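Local coordinates for protein soluble lytic murein transglycosylase (Pseudomonas aeruginosa, PDB 5OHU) that cleaves the glycan strands of bacterial cell-wall peptidoglycan as a lytic transglycosylase, in both exolytic and endolytic turnover, at residues A[57-65]-A[411-419]. Residues are numbered along the deposited sequence; the frame is centred on the assembly and turned at random.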
# COMPACT_ATOMS: atom_id res chain seq x y z
N ARG A 57 32.46 -20.37 11.82
CA ARG A 57 31.14 -20.83 12.23
C ARG A 57 30.51 -19.89 13.26
O ARG A 57 29.32 -20.04 13.58
CB ARG A 57 31.21 -22.28 12.74
CG ARG A 57 29.84 -22.90 13.10
CD ARG A 57 29.55 -24.25 12.43
NE ARG A 57 30.67 -25.19 12.50
CZ ARG A 57 31.00 -26.05 11.54
NH1 ARG A 57 32.05 -26.87 11.72
NH2 ARG A 57 30.28 -26.08 10.42
N ASP A 58 31.25 -18.90 13.75
CA ASP A 58 30.68 -17.92 14.67
C ASP A 58 30.46 -16.55 14.04
O ASP A 58 29.66 -15.78 14.58
CB ASP A 58 31.57 -17.76 15.91
CG ASP A 58 31.22 -18.76 17.01
OD1 ASP A 58 30.28 -19.56 16.80
OD2 ASP A 58 31.87 -18.74 18.07
N TYR A 59 31.12 -16.24 12.93
CA TYR A 59 30.88 -14.97 12.25
C TYR A 59 29.46 -14.95 11.69
O TYR A 59 29.05 -15.91 11.02
CB TYR A 59 31.91 -14.76 11.15
CG TYR A 59 31.88 -13.39 10.51
CD1 TYR A 59 32.17 -12.25 11.24
CD2 TYR A 59 31.58 -13.24 9.16
CE1 TYR A 59 32.15 -10.99 10.65
CE2 TYR A 59 31.56 -11.99 8.56
CZ TYR A 59 31.85 -10.87 9.31
OH TYR A 59 31.83 -9.63 8.71
N PRO A 60 28.69 -13.89 11.94
CA PRO A 60 27.25 -13.93 11.60
C PRO A 60 26.95 -13.97 10.11
O PRO A 60 25.92 -14.54 9.73
CB PRO A 60 26.71 -12.65 12.25
CG PRO A 60 27.65 -12.37 13.37
CD PRO A 60 29.01 -12.78 12.86
N LEU A 61 27.80 -13.39 9.25
CA LEU A 61 27.52 -13.38 7.82
C LEU A 61 27.88 -14.69 7.11
O LEU A 61 27.57 -14.84 5.93
CB LEU A 61 28.27 -12.22 7.16
CG LEU A 61 27.95 -10.82 7.70
CD1 LEU A 61 28.54 -9.79 6.76
CD2 LEU A 61 26.44 -10.63 7.85
N GLU A 62 28.52 -15.63 7.81
CA GLU A 62 28.95 -16.87 7.17
C GLU A 62 27.84 -17.61 6.43
O GLU A 62 28.12 -18.15 5.35
CB GLU A 62 29.59 -17.80 8.22
CG GLU A 62 29.93 -19.20 7.70
CD GLU A 62 31.16 -19.23 6.80
OE1 GLU A 62 31.59 -18.17 6.30
OE2 GLU A 62 31.69 -20.34 6.57
N PRO A 63 26.60 -17.67 6.92
CA PRO A 63 25.56 -18.34 6.15
C PRO A 63 25.35 -17.76 4.76
O PRO A 63 24.81 -18.47 3.89
CB PRO A 63 24.31 -18.18 7.02
CG PRO A 63 24.84 -18.10 8.40
CD PRO A 63 26.14 -17.35 8.29
N TYR A 64 25.74 -16.50 4.52
CA TYR A 64 25.60 -15.93 3.18
C TYR A 64 26.58 -16.58 2.19
O TYR A 64 26.23 -16.83 1.04
CB TYR A 64 25.80 -14.42 3.23
CG TYR A 64 24.52 -13.67 3.58
CD1 TYR A 64 23.96 -13.78 4.84
CD2 TYR A 64 23.89 -12.85 2.66
CE1 TYR A 64 22.80 -13.12 5.17
CE2 TYR A 64 22.72 -12.17 2.98
CZ TYR A 64 22.18 -12.31 4.25
OH TYR A 64 21.03 -11.65 4.61
N LEU A 65 27.81 -16.86 2.63
CA LEU A 65 28.74 -17.55 1.74
C LEU A 65 28.31 -18.99 1.51
O LEU A 65 28.30 -19.47 0.37
CB LEU A 65 30.16 -17.50 2.31
CG LEU A 65 30.72 -16.10 2.54
CD1 LEU A 65 32.16 -16.19 3.04
CD2 LEU A 65 30.64 -15.26 1.27
N ARG A 411 22.22 -9.75 14.65
CA ARG A 411 23.68 -9.76 14.53
C ARG A 411 24.10 -9.66 13.07
O ARG A 411 25.02 -8.90 12.74
CB ARG A 411 24.23 -11.03 15.17
CG ARG A 411 24.07 -11.06 16.68
CD ARG A 411 23.72 -12.45 17.17
NE ARG A 411 24.88 -13.34 17.16
CZ ARG A 411 25.62 -13.64 18.22
NH1 ARG A 411 25.32 -13.12 19.41
NH2 ARG A 411 26.65 -14.46 18.10
N ARG A 412 23.44 -10.40 12.18
CA ARG A 412 23.74 -10.26 10.76
C ARG A 412 23.48 -8.84 10.28
O ARG A 412 24.28 -8.27 9.53
CB ARG A 412 22.92 -11.28 9.95
CG ARG A 412 23.37 -12.74 10.14
CD ARG A 412 22.88 -13.68 9.01
NE ARG A 412 21.43 -13.63 8.82
CZ ARG A 412 20.56 -14.39 9.48
NH1 ARG A 412 20.98 -15.27 10.38
NH2 ARG A 412 19.25 -14.28 9.24
N ALA A 413 22.37 -8.23 10.73
CA ALA A 413 22.07 -6.86 10.33
C ALA A 413 23.09 -5.88 10.90
O ALA A 413 23.53 -4.95 10.20
CB ALA A 413 20.65 -6.48 10.76
N MET A 414 23.48 -6.06 12.16
CA MET A 414 24.52 -5.23 12.75
C MET A 414 25.79 -5.27 11.91
O MET A 414 26.34 -4.23 11.53
CB MET A 414 24.84 -5.69 14.18
CG MET A 414 23.73 -5.51 15.18
SD MET A 414 23.39 -3.78 15.48
CE MET A 414 22.28 -3.88 16.88
N GLU A 415 26.28 -6.47 11.62
CA GLU A 415 27.54 -6.59 10.89
C GLU A 415 27.43 -6.02 9.49
O GLU A 415 28.35 -5.35 9.02
CB GLU A 415 27.98 -8.06 10.84
CG GLU A 415 29.36 -8.24 10.25
CD GLU A 415 30.40 -7.46 11.03
OE1 GLU A 415 30.37 -7.52 12.28
OE2 GLU A 415 31.24 -6.79 10.39
N PHE A 416 26.31 -6.27 8.80
CA PHE A 416 26.06 -5.64 7.51
C PHE A 416 26.20 -4.13 7.62
O PHE A 416 26.82 -3.48 6.78
CB PHE A 416 24.67 -6.00 7.00
CG PHE A 416 24.61 -7.30 6.26
CD1 PHE A 416 25.59 -7.64 5.35
CD2 PHE A 416 23.56 -8.18 6.48
CE1 PHE A 416 25.53 -8.84 4.67
CE2 PHE A 416 23.50 -9.38 5.80
CZ PHE A 416 24.48 -9.71 4.90
N PHE A 417 25.61 -3.56 8.68
CA PHE A 417 25.61 -2.11 8.87
C PHE A 417 27.03 -1.58 9.02
O PHE A 417 27.43 -0.65 8.31
CB PHE A 417 24.76 -1.77 10.10
CG PHE A 417 24.57 -0.30 10.32
CD1 PHE A 417 23.52 0.38 9.70
CD2 PHE A 417 25.41 0.41 11.16
CE1 PHE A 417 23.33 1.74 9.91
CE2 PHE A 417 25.23 1.76 11.37
CZ PHE A 417 24.19 2.43 10.74
N ASN A 418 27.81 -2.15 9.95
CA ASN A 418 29.17 -1.67 10.19
C ASN A 418 30.01 -1.73 8.93
O ASN A 418 30.82 -0.83 8.67
CB ASN A 418 29.82 -2.49 11.30
CG ASN A 418 29.03 -2.45 12.60
OD1 ASN A 418 28.30 -1.49 12.87
ND2 ASN A 418 29.18 -3.49 13.41
N ARG A 419 29.85 -2.79 8.13
CA ARG A 419 30.58 -2.91 6.88
C ARG A 419 30.05 -2.00 5.79
O ARG A 419 30.65 -1.94 4.71
CB ARG A 419 30.55 -4.36 6.40
CG ARG A 419 31.00 -5.37 7.42
CD ARG A 419 30.65 -6.77 6.93
NE ARG A 419 30.81 -6.85 5.47
CZ ARG A 419 31.89 -7.35 4.87
NH1 ARG A 419 31.95 -7.38 3.54
NH2 ARG A 419 32.89 -7.82 5.59
O HOH W 1 24.09 -15.69 11.13
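Leu61 and Tyr64 meet Phe416 from two directions. Methyl CD2 of Leu61 sits over the centre of one Phe416 face, a CH-pi contact 3.6 Å from the ring centroid. The edge of Phe416 is turned to a face of Tyr64, an edge-to-face pair with planes at 80°. Phe416 CZ leads, 3.5 Å from Tyr64 CZ. The other Leu61 methyl, CD1, packs 3.7 Å from Arg419 CD, and Leu61 CG lies against Glu415 CG. Pro60 CB and CG rest on the helix at Arg411 and Arg412.

As in Slt70, whose helices form a ring, this contact joins the N-terminal part of the chain to the L-domain region. The type I turn from Tyr59 to Glu62, leading into helix 62-72, is pressed against helix 408-418. Phe416 also touches Asn424 and Ala425 of helix 422-433.

Between the two segments the one direct hydrogen bond is weak: Tyr59 OH to Glu415 OE2, 3.4 Å. Glu415 CG is anti to the backbone N (chi1 -173°), which brings CG to 3.2 Å from Tyr59 OH. One water donates to Pro60 O at 2.6 Å and accepts from Arg412 NH1 at 3.2 Å. Arg412 also forms salt bridges to Glu428 and Asp91. Glu428 takes a hydrogen bond with Tyr64 OH too, so one carboxylate holds side chains from both segments.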